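Local coordinates for cytochrome c (Pseudomonas aeruginosa, PDB 6RTE), which oxidises dihydro-heme d1 during heme d1 biosynthesis, combining an eight-bladed beta-propeller with a domain that carries heme c, at residues A[158-163]-A[178-183]; A[149-154]-A[193-198]; A[170-175]-A[208-213]; A[450-455]-A[461-466]. One frame throughout, in Å; residues are numbered along the deposited sequence.

Overall arrangement
From the N terminus, interaction 2 opens first: strand 150-154 is met again at 193-198, after 38 intervening residues. Within that span lies interaction 1, in which 158-163 meets 178-183 and closes a short 14-residue excursion. Interaction 3 (170-175 with 208-213) starts inside both loops and ends beyond them, so it crosses each. All three join the first blade of the propeller, with strands 150-154, 159-164 and 169-175, to the second, which runs from strand 180-181 to strand 211-217. Interaction 4 comes later, in series: it is the hairpin of 450-455 and 461-466, separated by five residues. Its side chains pack on Phe150 and Leu163, so the last blade meets the first and the ring closes.

Interaction 1 of 4, residues A[158-163]-A[178-183]; sequences HHVTIL and YALHGG. With HEC (heme c), chain C.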
# COMPACT_ATOMS: atom_id res chain seq x y z
N HIS A 158 -12.70 -3.52 7.50
CA HIS A 158 -12.28 -2.13 7.29
C HIS A 158 -12.24 -1.36 8.61
O HIS A 158 -12.90 -0.34 8.81
CB HIS A 158 -13.18 -1.48 6.25
CG HIS A 158 -13.29 -2.30 5.00
ND1 HIS A 158 -12.25 -2.43 4.11
CD2 HIS A 158 -14.29 -3.10 4.54
CE1 HIS A 158 -12.62 -3.25 3.13
NE2 HIS A 158 -13.85 -3.66 3.37
N HIS A 159 -11.43 -1.89 9.51
CA HIS A 159 -11.07 -1.24 10.75
C HIS A 159 -9.56 -1.14 10.84
O HIS A 159 -8.82 -1.79 10.08
CB HIS A 159 -11.63 -2.00 11.96
CG HIS A 159 -13.07 -1.70 12.24
ND1 HIS A 159 -14.09 -2.18 11.46
CD2 HIS A 159 -13.65 -0.96 13.21
CE1 HIS A 159 -15.25 -1.77 11.94
NE2 HIS A 159 -15.01 -1.02 13.01
N VAL A 160 -9.10 -0.32 11.78
CA VAL A 160 -7.69 -0.21 12.13
C VAL A 160 -7.59 -0.37 13.64
O VAL A 160 -8.38 0.24 14.38
CB VAL A 160 -7.08 1.14 11.70
CG1 VAL A 160 -5.68 1.34 12.32
CG2 VAL A 160 -7.04 1.24 10.17
N THR A 161 -6.65 -1.19 14.09
CA THR A 161 -6.35 -1.35 15.50
C THR A 161 -4.99 -0.75 15.79
O THR A 161 -4.04 -0.96 15.03
CB THR A 161 -6.38 -2.82 15.91
OG1 THR A 161 -7.74 -3.24 16.03
CG2 THR A 161 -5.67 -3.05 17.26
N ILE A 162 -4.91 0.04 16.86
CA ILE A 162 -3.65 0.56 17.37
C ILE A 162 -3.22 -0.38 18.48
O ILE A 162 -3.96 -0.59 19.45
CB ILE A 162 -3.78 2.00 17.87
CG1 ILE A 162 -4.42 2.89 16.81
CG2 ILE A 162 -2.41 2.56 18.26
CD1 ILE A 162 -3.65 2.95 15.52
N LEU A 163 -2.04 -0.96 18.35
CA LEU A 163 -1.58 -2.02 19.25
C LEU A 163 -0.40 -1.54 20.08
O LEU A 163 0.57 -1.01 19.54
CB LEU A 163 -1.19 -3.26 18.45
CG LEU A 163 -1.19 -4.60 19.19
CD1 LEU A 163 -2.62 -5.11 19.33
CD2 LEU A 163 -0.31 -5.59 18.45
N TYR A 178 -13.16 2.69 3.28
CA TYR A 178 -13.25 1.38 2.65
C TYR A 178 -11.99 1.07 1.85
O TYR A 178 -11.50 1.90 1.09
CB TYR A 178 -14.50 1.35 1.76
CG TYR A 178 -14.71 0.07 1.00
CD1 TYR A 178 -15.27 -1.04 1.61
CD2 TYR A 178 -14.37 -0.02 -0.35
CE1 TYR A 178 -15.48 -2.21 0.90
CE2 TYR A 178 -14.57 -1.18 -1.06
CZ TYR A 178 -15.13 -2.27 -0.43
OH TYR A 178 -15.33 -3.43 -1.14
N ALA A 179 -11.47 -0.15 2.03
CA ALA A 179 -10.39 -0.70 1.22
C ALA A 179 -9.15 0.21 1.23
O ALA A 179 -8.77 0.83 0.24
CB ALA A 179 -10.87 -0.95 -0.22
N LEU A 180 -8.52 0.26 2.40
CA LEU A 180 -7.27 1.01 2.52
C LEU A 180 -6.22 0.44 1.57
O LEU A 180 -6.13 -0.77 1.37
CB LEU A 180 -6.76 0.95 3.95
CG LEU A 180 -7.63 1.61 5.02
CD1 LEU A 180 -6.93 1.56 6.38
CD2 LEU A 180 -7.94 3.04 4.64
N HIS A 181 -5.42 1.33 0.99
CA HIS A 181 -4.47 1.00 -0.06
C HIS A 181 -3.08 1.50 0.31
O HIS A 181 -2.93 2.64 0.75
CB HIS A 181 -4.84 1.66 -1.40
CG HIS A 181 -5.64 0.78 -2.30
ND1 HIS A 181 -5.80 1.06 -3.64
CD2 HIS A 181 -6.34 -0.35 -2.07
CE1 HIS A 181 -6.55 0.13 -4.19
NE2 HIS A 181 -6.89 -0.74 -3.26
N GLY A 182 -2.07 0.66 0.10
CA GLY A 182 -0.70 1.13 0.07
C GLY A 182 0.02 1.14 1.40
O GLY A 182 1.22 1.43 1.43
N GLY A 183 -0.66 0.81 2.50
CA GLY A 183 -0.03 0.83 3.79
C GLY A 183 0.12 2.24 4.32
O GLY A 183 0.35 3.19 3.56
FE HEC C . -23.76 -2.11 -3.04
CHA HEC C . -20.73 -3.23 -2.12
CHB HEC C . -23.24 -3.21 -6.26
CHC HEC C . -27.04 -1.27 -3.90
CHD HEC C . -24.17 -0.52 -0.09
NA HEC C . -22.29 -3.04 -4.01
C1A HEC C . -21.11 -3.42 -3.43
C2A HEC C . -20.29 -4.05 -4.40
C3A HEC C . -21.00 -4.05 -5.56
C4A HEC C . -22.24 -3.42 -5.32
CMA HEC C . -20.52 -4.62 -6.86
CAA HEC C . -18.91 -4.62 -4.18
CBA HEC C . -17.88 -3.49 -4.39
CGA HEC C . -16.44 -3.83 -4.12
O1A HEC C . -15.58 -2.92 -4.14
O2A HEC C . -16.09 -4.99 -3.87
NB HEC C . -24.93 -2.22 -4.78
C1B HEC C . -24.51 -2.69 -5.95
C2B HEC C . -25.57 -2.60 -6.90
C3B HEC C . -26.66 -2.06 -6.27
C4B HEC C . -26.21 -1.82 -4.88
CMB HEC C . -25.49 -3.03 -8.34
CAB HEC C . -28.04 -1.77 -6.73
CBB HEC C . -28.54 -2.90 -7.62
NC HEC C . -25.36 -1.08 -2.16
C1C HEC C . -26.59 -0.83 -2.65
C2C HEC C . -27.32 -0.09 -1.70
C3C HEC C . -26.50 0.11 -0.60
C4C HEC C . -25.26 -0.51 -0.92
CMC HEC C . -28.74 0.36 -1.90
CAC HEC C . -26.71 0.84 0.67
CBC HEC C . -27.71 0.33 1.70
ND HEC C . -22.71 -1.92 -1.47
C1D HEC C . -23.02 -1.24 -0.37
C2D HEC C . -21.93 -1.34 0.62
C3D HEC C . -20.97 -2.10 0.07
C4D HEC C . -21.48 -2.45 -1.26
CMD HEC C . -21.91 -0.72 1.99
CAD HEC C . -19.65 -2.47 0.69
CBD HEC C . -19.77 -3.75 1.52
CGD HEC C . -18.46 -4.17 2.15
O1D HEC C . -18.12 -3.67 3.23
O2D HEC C . -17.72 -5.00 1.62
O HOH W 1 -9.32 -1.81 4.46
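The rings of His158 and Tyr178 form the tight part of this contact. They lean together obliquely, planes at 45° and centroids 4.5 Å apart. Tyr178 CD1 lies over one face of the imidazole, offset toward its rim, and Tyr178 CE1 approaches His158 NE2 to 3.3 Å. On the same ring, His158 ND1 comes to 3.2 Å from Ala179 N. With its CG anti to the backbone N (chi1 178°), Tyr178 extends past the histidine to the heme c propionates. There its OH makes a weak hydrogen bond, 3.1 Å long, to O1A of the heme, while O2D of the other propionate lies at the edge of the phenol ring.

The other side is looser. A water bridges the two segments, accepting from Leu180 N (3.0 Å) and bonded to His158 ND1 (3.0 Å). Further in, a single apolar touch, Val160 CG2 to Leu180 CD1 at 3.8 Å, links strand 159-164 to the start of the next blade, just ahead of the corner at Gly182. Val160 is buried and apolar, and Leu180 brings a methyl to it from a partly exposed place; both also rest on Phe195. Imidazole and phenol suit a partly exposed margin where apolar surface and polar tips are both needed. His158 belongs to a G1 beta bulge, in which it and His159 both face Glu154.

The chemistry is therefore mixed: ring packing probably helps to position the tyrosine, a water joins imidazole to backbone, and the phenol hydroxyl links the propeller rim to the heme c carboxylate, probably with modest strength.

Interaction 2 of 4, residues A[149-154]-A[193-198]; sequences LFVVVE and VYFASR. With HEC (heme c), chain C.
Val151 meets Phe195 at the heart of this buried contact. Just before it in the strand, Phe150 turns to the last blade, where it packs on Glu453 and Leu462. Val151 then points toward 193-198, in the second blade. Its CG1, anti to the backbone N (chi1 177°), reaches the rim of the Phe195 ring near the ring plane, 3.7 Å from CZ, the two side chains coming from opposite directions. Its second branch, CG2, makes a more distant touch, 4.4 Å from CG2 of Val193. Pro184 and Phe186 also border Val151, so a compact, beta-branched residue fits a space shared by several apolar neighbours. Val152, next in line, points away from this interface.

Glu154 ends the strand with a carboxylate whose OE1 is held by Arg173 in a salt bridge and by the hydroxyl of Thr161, which makes an acidic group tolerable in a buried place.

Across the interface, 193-198 runs from this apolar packing to the heme c. The Arg198 chain bends at chi3 and brings the edge of its guanidinium to one propionate: NH1 and NH2 both donate to O1A, at 2.8 Å and 3.0 Å, the first bond being the straighter (151° at the hydrogen). This fork probably helps to balance the propionate's charge.

Val151 and Phe195 thus represent the face-to-face packing of neighbouring blades in a beta-propeller, here the first and second blades of the eight-bladed cytochrome d1-type domain.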
# COMPACT_ATOMS: atom_id res chain seq x y z
N LEU A 149 4.26 1.25 19.08
CA LEU A 149 2.91 0.99 18.62
C LEU A 149 2.90 0.33 17.25
O LEU A 149 3.69 0.67 16.36
CB LEU A 149 2.11 2.29 18.52
CG LEU A 149 1.84 3.06 19.82
CD1 LEU A 149 1.13 4.37 19.47
CD2 LEU A 149 1.02 2.22 20.78
N PHE A 150 1.95 -0.59 17.05
CA PHE A 150 1.65 -1.11 15.73
C PHE A 150 0.34 -0.51 15.23
O PHE A 150 -0.65 -0.45 15.96
CB PHE A 150 1.52 -2.63 15.73
CG PHE A 150 2.81 -3.35 15.92
CD1 PHE A 150 3.56 -3.74 14.82
CD2 PHE A 150 3.26 -3.67 17.19
CE1 PHE A 150 4.74 -4.43 14.99
CE2 PHE A 150 4.45 -4.35 17.36
CZ PHE A 150 5.19 -4.73 16.25
N VAL A 151 0.34 -0.08 13.98
CA VAL A 151 -0.89 0.22 13.26
C VAL A 151 -1.27 -1.04 12.48
O VAL A 151 -0.50 -1.50 11.62
CB VAL A 151 -0.72 1.43 12.33
CG1 VAL A 151 -1.99 1.71 11.52
CG2 VAL A 151 -0.33 2.66 13.14
N VAL A 152 -2.42 -1.62 12.80
CA VAL A 152 -2.85 -2.89 12.22
C VAL A 152 -4.06 -2.65 11.34
O VAL A 152 -5.09 -2.14 11.81
CB VAL A 152 -3.16 -3.93 13.31
CG1 VAL A 152 -3.55 -5.27 12.65
CG2 VAL A 152 -1.98 -4.12 14.20
N VAL A 153 -3.95 -3.03 10.07
CA VAL A 153 -5.04 -2.86 9.11
C VAL A 153 -5.90 -4.12 9.13
O VAL A 153 -5.41 -5.22 8.85
CB VAL A 153 -4.48 -2.57 7.71
CG1 VAL A 153 -5.60 -2.45 6.69
CG2 VAL A 153 -3.67 -1.27 7.71
N GLU A 154 -7.16 -3.97 9.53
CA GLU A 154 -8.11 -5.08 9.56
C GLU A 154 -8.97 -4.97 8.30
O GLU A 154 -10.01 -4.31 8.29
CB GLU A 154 -8.96 -5.05 10.82
CG GLU A 154 -8.17 -5.26 12.10
CD GLU A 154 -9.03 -5.13 13.34
OE1 GLU A 154 -9.03 -4.05 13.98
OE2 GLU A 154 -9.72 -6.11 13.68
N VAL A 193 -0.30 9.43 11.54
CA VAL A 193 -0.35 8.35 10.55
C VAL A 193 -1.36 8.73 9.47
O VAL A 193 -2.42 9.30 9.75
CB VAL A 193 -0.66 6.99 11.20
CG1 VAL A 193 -1.91 7.03 12.02
CG2 VAL A 193 -0.74 5.88 10.15
N TYR A 194 -0.99 8.45 8.23
CA TYR A 194 -1.72 8.86 7.03
C TYR A 194 -2.15 7.62 6.27
O TYR A 194 -1.31 6.77 5.95
CB TYR A 194 -0.85 9.77 6.14
CG TYR A 194 -0.35 11.01 6.83
CD1 TYR A 194 0.73 10.96 7.73
CD2 TYR A 194 -0.95 12.24 6.61
CE1 TYR A 194 1.18 12.11 8.38
CE2 TYR A 194 -0.50 13.40 7.26
CZ TYR A 194 0.55 13.32 8.14
OH TYR A 194 0.99 14.48 8.77
N PHE A 195 -3.45 7.51 6.00
CA PHE A 195 -4.03 6.39 5.29
C PHE A 195 -4.56 6.86 3.94
O PHE A 195 -5.11 7.96 3.82
CB PHE A 195 -5.20 5.77 6.08
CG PHE A 195 -4.83 5.27 7.45
CD1 PHE A 195 -4.34 3.98 7.63
CD2 PHE A 195 -5.00 6.09 8.57
CE1 PHE A 195 -4.02 3.51 8.91
CE2 PHE A 195 -4.69 5.62 9.85
CZ PHE A 195 -4.20 4.33 10.02
N ALA A 196 -4.44 6.01 2.93
CA ALA A 196 -5.08 6.25 1.63
C ALA A 196 -6.04 5.10 1.37
O ALA A 196 -5.74 3.94 1.67
CB ALA A 196 -4.05 6.36 0.51
N SER A 197 -7.20 5.43 0.81
CA SER A 197 -8.18 4.40 0.48
C SER A 197 -8.30 4.27 -1.03
O SER A 197 -7.94 5.17 -1.80
CB SER A 197 -9.56 4.71 1.10
OG SER A 197 -10.32 5.59 0.29
N ARG A 198 -8.82 3.11 -1.44
CA ARG A 198 -8.96 2.80 -2.86
C ARG A 198 -9.71 3.90 -3.60
O ARG A 198 -9.32 4.29 -4.71
CB ARG A 198 -9.68 1.47 -3.02
CG ARG A 198 -9.90 1.06 -4.48
CD ARG A 198 -10.80 -0.15 -4.58
NE ARG A 198 -12.20 0.22 -4.59
CZ ARG A 198 -13.22 -0.64 -4.53
NH1 ARG A 198 -13.00 -1.95 -4.41
NH2 ARG A 198 -14.46 -0.18 -4.56
FE HEC C . -23.76 -2.11 -3.04
CHA HEC C . -20.73 -3.23 -2.12
CHB HEC C . -23.24 -3.21 -6.26
CHC HEC C . -27.04 -1.27 -3.90
CHD HEC C . -24.17 -0.52 -0.09
NA HEC C . -22.29 -3.04 -4.01
C1A HEC C . -21.11 -3.42 -3.43
C2A HEC C . -20.29 -4.05 -4.40
C3A HEC C . -21.00 -4.05 -5.56
C4A HEC C . -22.24 -3.42 -5.32
CMA HEC C . -20.52 -4.62 -6.86
CAA HEC C . -18.91 -4.62 -4.18
CBA HEC C . -17.88 -3.49 -4.39
CGA HEC C . -16.44 -3.83 -4.12
O1A HEC C . -15.58 -2.92 -4.14
O2A HEC C . -16.09 -4.99 -3.87
NB HEC C . -24.93 -2.22 -4.78
C1B HEC C . -24.51 -2.69 -5.95
C2B HEC C . -25.57 -2.60 -6.90
C3B HEC C . -26.66 -2.06 -6.27
C4B HEC C . -26.21 -1.82 -4.88
CMB HEC C . -25.49 -3.03 -8.34
CAB HEC C . -28.04 -1.77 -6.73
CBB HEC C . -28.54 -2.90 -7.62
NC HEC C . -25.36 -1.08 -2.16
C1C HEC C . -26.59 -0.83 -2.65
C2C HEC C . -27.32 -0.09 -1.70
C3C HEC C . -26.50 0.11 -0.60
C4C HEC C . -25.26 -0.51 -0.92
CMC HEC C . -28.74 0.36 -1.90
CAC HEC C . -26.71 0.84 0.67
CBC HEC C . -27.71 0.33 1.70
ND HEC C . -22.71 -1.92 -1.47
C1D HEC C . -23.02 -1.24 -0.37
C2D HEC C . -21.93 -1.34 0.62
C3D HEC C . -20.97 -2.10 0.07
C4D HEC C . -21.48 -2.45 -1.26
CMD HEC C . -21.91 -0.72 1.99
CAD HEC C . -19.65 -2.47 0.69
CBD HEC C . -19.77 -3.75 1.52
CGD HEC C . -18.46 -4.17 2.15
O1D HEC C . -18.12 -3.67 3.23
O2D HEC C . -17.72 -5.00 1.62

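Interaction 3 of 4, residues A[170-175]-A[208-213]; sequences PIARFP and YNLKVV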
# COMPACT_ATOMS: atom_id res chain seq x y z
N PRO A 170 -4.73 -4.14 22.22
CA PRO A 170 -5.22 -2.93 21.56
C PRO A 170 -5.41 -1.79 22.55
O PRO A 170 -5.89 -1.98 23.66
CB PRO A 170 -6.55 -3.37 20.94
CG PRO A 170 -6.98 -4.55 21.73
CD PRO A 170 -5.74 -5.21 22.27
N ILE A 171 -5.01 -0.59 22.13
CA ILE A 171 -5.35 0.62 22.86
C ILE A 171 -6.40 1.44 22.15
O ILE A 171 -6.94 2.40 22.74
CB ILE A 171 -4.10 1.49 23.15
CG1 ILE A 171 -3.46 2.01 21.87
CG2 ILE A 171 -3.08 0.69 23.95
CD1 ILE A 171 -2.35 3.04 22.13
N ALA A 172 -6.74 1.10 20.90
CA ALA A 172 -7.79 1.78 20.16
C ALA A 172 -8.14 0.93 18.94
O ALA A 172 -7.28 0.23 18.40
CB ALA A 172 -7.35 3.18 19.71
N ARG A 173 -9.39 1.03 18.52
CA ARG A 173 -9.85 0.43 17.28
C ARG A 173 -10.87 1.38 16.67
O ARG A 173 -11.71 1.92 17.39
CB ARG A 173 -10.45 -0.95 17.52
CG ARG A 173 -10.77 -1.74 16.26
CD ARG A 173 -11.36 -3.11 16.59
NE ARG A 173 -11.49 -3.93 15.38
CZ ARG A 173 -12.64 -4.18 14.75
NH1 ARG A 173 -13.79 -3.70 15.21
NH2 ARG A 173 -12.63 -4.93 13.66
N PHE A 174 -10.77 1.63 15.37
CA PHE A 174 -11.69 2.55 14.72
C PHE A 174 -12.00 2.07 13.31
O PHE A 174 -11.16 1.42 12.68
CB PHE A 174 -11.15 4.00 14.70
CG PHE A 174 -9.78 4.15 14.05
CD1 PHE A 174 -8.62 3.91 14.78
CD2 PHE A 174 -9.66 4.57 12.74
CE1 PHE A 174 -7.36 4.07 14.19
CE2 PHE A 174 -8.42 4.73 12.16
CZ PHE A 174 -7.27 4.47 12.89
N PRO A 175 -13.20 2.35 12.81
CA PRO A 175 -13.51 2.00 11.41
C PRO A 175 -12.80 2.96 10.47
O PRO A 175 -12.71 4.16 10.73
CB PRO A 175 -15.03 2.15 11.34
CG PRO A 175 -15.34 3.21 12.35
CD PRO A 175 -14.35 2.99 13.48
N TYR A 208 -1.23 10.13 19.34
CA TYR A 208 -1.16 10.55 20.74
C TYR A 208 -2.55 10.75 21.34
O TYR A 208 -2.77 10.43 22.51
CB TYR A 208 -0.36 11.85 20.89
CG TYR A 208 1.13 11.71 20.68
CD1 TYR A 208 1.69 10.52 20.26
CD2 TYR A 208 1.97 12.80 20.91
CE1 TYR A 208 3.05 10.40 20.05
CE2 TYR A 208 3.33 12.69 20.71
CZ TYR A 208 3.86 11.49 20.28
OH TYR A 208 5.21 11.37 20.08
N ASN A 209 -3.47 11.31 20.58
CA ASN A 209 -4.81 11.56 21.10
C ASN A 209 -5.83 10.54 20.64
O ASN A 209 -7.00 10.62 21.04
CB ASN A 209 -5.26 12.97 20.71
CG ASN A 209 -4.54 14.04 21.53
OD1 ASN A 209 -4.87 14.29 22.68
ND2 ASN A 209 -3.53 14.66 20.92
N LEU A 210 -5.41 9.56 19.83
CA LEU A 210 -6.29 8.51 19.32
C LEU A 210 -7.54 9.11 18.69
O LEU A 210 -8.68 8.75 19.01
CB LEU A 210 -6.63 7.51 20.43
CG LEU A 210 -5.39 6.87 21.08
CD1 LEU A 210 -5.76 6.01 22.28
CD2 LEU A 210 -4.58 6.05 20.07
N LYS A 211 -7.32 10.04 17.76
CA LYS A 211 -8.41 10.76 17.12
C LYS A 211 -8.11 10.99 15.65
O LYS A 211 -6.96 11.23 15.27
CB LYS A 211 -8.63 12.13 17.80
CG LYS A 211 -9.37 12.03 19.13
CD LYS A 211 -9.40 13.38 19.82
CE LYS A 211 -10.13 13.29 21.16
NZ LYS A 211 -11.50 12.75 20.97
N VAL A 212 -9.16 10.91 14.82
CA VAL A 212 -9.08 11.38 13.46
C VAL A 212 -8.95 12.90 13.47
O VAL A 212 -9.78 13.60 14.07
CB VAL A 212 -10.32 10.94 12.65
CG1 VAL A 212 -10.28 11.52 11.26
CG2 VAL A 212 -10.42 9.41 12.59
N VAL A 213 -7.92 13.41 12.81
CA VAL A 213 -7.68 14.85 12.73
C VAL A 213 -8.40 15.46 11.54
O VAL A 213 -9.09 16.48 11.66
CB VAL A 213 -6.15 15.11 12.63
CG1 VAL A 213 -5.87 16.57 12.28
CG2 VAL A 213 -5.46 14.70 13.94
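Apolar contact dominates here, and Leu210 supplies it from the second blade. Both its methyls come up against the small side chain of Ala172 from the same side: CD2 lies 4.0 Å and CD1 4.1 Å from Ala172 CB. With chi1 at -57°, CG stands beside the backbone N and the isobutyl group projects to the first blade. Ile171 adds only a longer touch at the edge, CD1 to Leu210 CD2 at 4.3 Å. Alanine is small enough to let the leucine come up to the strand.

One contact is between a methyl and a polar atom: Leu210 CD1 rests 3.8 Å from Ile171 O. Aromatic packing continues the seam, for Phe174 stacks with Tyr205, which also touches Ala172 and Leu210.

Both segments carry a bulge, which may help to direct the side chains. Ile171 and Ala172 form a classic beta bulge opposite Ile162, while Leu210 and Lys211 form a G1 bulge opposite Asp206, with Leu210 at the positive phi usual for its first position.

Charge stays at the periphery, where Arg173 forms a salt bridge with Asp157. Between these two segments the contact is apolar packing without polar bonds, so it probably depends on fit and the exclusion of water.

Interaction 4 of 4, residues A[450-455]-A[461-466]; sequences GHVEFT and ALLSVW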
# COMPACT_ATOMS: atom_id res chain seq x y z
N GLY A 450 0.97 -14.29 5.45
CA GLY A 450 1.80 -13.33 4.76
C GLY A 450 1.99 -12.03 5.50
O GLY A 450 1.11 -11.60 6.25
N HIS A 451 3.14 -11.40 5.27
CA HIS A 451 3.52 -10.10 5.81
C HIS A 451 4.02 -10.18 7.24
O HIS A 451 3.34 -10.71 8.13
CB HIS A 451 2.38 -9.08 5.76
CG HIS A 451 2.83 -7.70 6.11
ND1 HIS A 451 2.92 -7.26 7.41
CD2 HIS A 451 3.24 -6.67 5.33
CE1 HIS A 451 3.36 -6.00 7.42
NE2 HIS A 451 3.55 -5.63 6.17
N VAL A 452 5.20 -9.62 7.48
CA VAL A 452 5.89 -9.69 8.76
C VAL A 452 6.33 -8.29 9.15
O VAL A 452 6.89 -7.56 8.32
CB VAL A 452 7.09 -10.65 8.69
CG1 VAL A 452 7.89 -10.62 10.00
CG2 VAL A 452 6.63 -12.07 8.36
N GLU A 453 6.08 -7.92 10.40
CA GLU A 453 6.60 -6.69 10.99
C GLU A 453 7.16 -7.04 12.36
O GLU A 453 6.66 -7.94 13.03
CB GLU A 453 5.52 -5.61 11.11
CG GLU A 453 6.02 -4.25 11.57
CD GLU A 453 6.63 -3.44 10.45
OE1 GLU A 453 6.93 -4.02 9.39
OE2 GLU A 453 6.80 -2.22 10.63
N PHE A 454 8.21 -6.33 12.77
CA PHE A 454 8.87 -6.55 14.05
C PHE A 454 8.55 -5.45 15.05
O PHE A 454 8.16 -4.34 14.68
CB PHE A 454 10.40 -6.63 13.88
CG PHE A 454 10.86 -7.74 12.99
CD1 PHE A 454 10.99 -7.54 11.62
CD2 PHE A 454 11.19 -8.98 13.51
CE1 PHE A 454 11.41 -8.55 10.79
CE2 PHE A 454 11.62 -10.01 12.68
CZ PHE A 454 11.74 -9.79 11.32
N THR A 455 8.73 -5.77 16.33
CA THR A 455 8.82 -4.74 17.37
C THR A 455 10.04 -3.86 17.10
O THR A 455 10.95 -4.23 16.35
CB THR A 455 8.94 -5.36 18.75
OG1 THR A 455 9.99 -6.34 18.75
CG2 THR A 455 7.64 -6.02 19.18
N ALA A 461 8.17 -10.86 16.16
CA ALA A 461 7.71 -10.72 14.79
C ALA A 461 6.21 -10.98 14.75
O ALA A 461 5.71 -11.90 15.40
CB ALA A 461 8.44 -11.69 13.85
N LEU A 462 5.49 -10.16 13.99
CA LEU A 462 4.03 -10.22 13.92
C LEU A 462 3.61 -10.63 12.52
O LEU A 462 3.83 -9.88 11.55
CB LEU A 462 3.42 -8.87 14.31
CG LEU A 462 3.42 -8.58 15.82
CD1 LEU A 462 4.82 -8.36 16.36
CD2 LEU A 462 2.52 -7.39 16.11
N LEU A 463 3.01 -11.81 12.41
CA LEU A 463 2.58 -12.40 11.15
C LEU A 463 1.07 -12.32 11.00
O LEU A 463 0.32 -12.41 11.98
CB LEU A 463 3.01 -13.88 11.07
CG LEU A 463 4.47 -14.19 10.72
CD1 LEU A 463 5.47 -13.51 11.65
CD2 LEU A 463 4.68 -15.70 10.72
N SER A 464 0.61 -12.16 9.76
CA SER A 464 -0.81 -12.04 9.45
C SER A 464 -1.33 -13.31 8.78
O SER A 464 -0.76 -13.77 7.78
CB SER A 464 -1.07 -10.84 8.54
OG SER A 464 -0.90 -9.61 9.24
N VAL A 465 -2.41 -13.86 9.32
CA VAL A 465 -3.19 -14.90 8.65
C VAL A 465 -4.35 -14.20 7.96
O VAL A 465 -5.28 -13.73 8.62
CB VAL A 465 -3.68 -15.97 9.64
CG1 VAL A 465 -4.51 -17.03 8.91
CG2 VAL A 465 -2.50 -16.61 10.35
N TRP A 466 -4.29 -14.13 6.62
CA TRP A 466 -5.21 -13.33 5.82
C TRP A 466 -6.48 -14.14 5.56
O TRP A 466 -6.73 -14.65 4.47
CB TRP A 466 -4.58 -12.92 4.49
CG TRP A 466 -3.36 -12.04 4.55
CD1 TRP A 466 -2.19 -12.29 5.20
CD2 TRP A 466 -3.20 -10.78 3.89
NE1 TRP A 466 -1.31 -11.25 5.00
CE2 TRP A 466 -1.90 -10.31 4.20
CE3 TRP A 466 -4.02 -10.00 3.08
CZ2 TRP A 466 -1.41 -9.10 3.72
CZ3 TRP A 466 -3.54 -8.79 2.60
CH2 TRP A 466 -2.24 -8.36 2.92
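Glu453 and Leu462 form a hydrogen-bonded pair of this antiparallel hairpin, closed by two bonds: Leu462 N gives one of 2.7 Å to Glu453 O, and Glu453 N returns one of 3.2 Å to Leu462 O. Toward the start of 450-455, Gly450 N bonds to Ser464 O at 2.9 Å, and the bond from Ser464 N to His451 O is weak. Trp466 NE1 adds a bond to Gly450 O at 2.7 Å. That oxygen lies in the indole plane, yet the donor stands 51° out of the carbonyl plane. Glycine suits this spot, since it leaves the indole edge room beside the chain.

On one face of the sheet, Val452 lies alongside Leu463, CG2 to CD1 at 3.8 Å, and Ala461 CB touches Val452 CG1 and Phe454 CE2, the latter at 3.8 Å; a methyl is small enough to sit between the valine and the ring. The other face carries Glu453, Leu462 and Ser464.

Outside the pair, Lys494 bonds to His451 ND1, Leu462 O and Ser464 OG, which also bonds to Ser492 O, while the Glu453 carboxylate is held by Arg406 and the backbone of Asn496. Phe419 and Trp415 meet Trp466 and Phe454 edge-to-face. This is a beta hairpin forming the first two strands of the final propeller blade, packed against the first blade, which the C-terminal strand 491-496 completes beside strand 150-154.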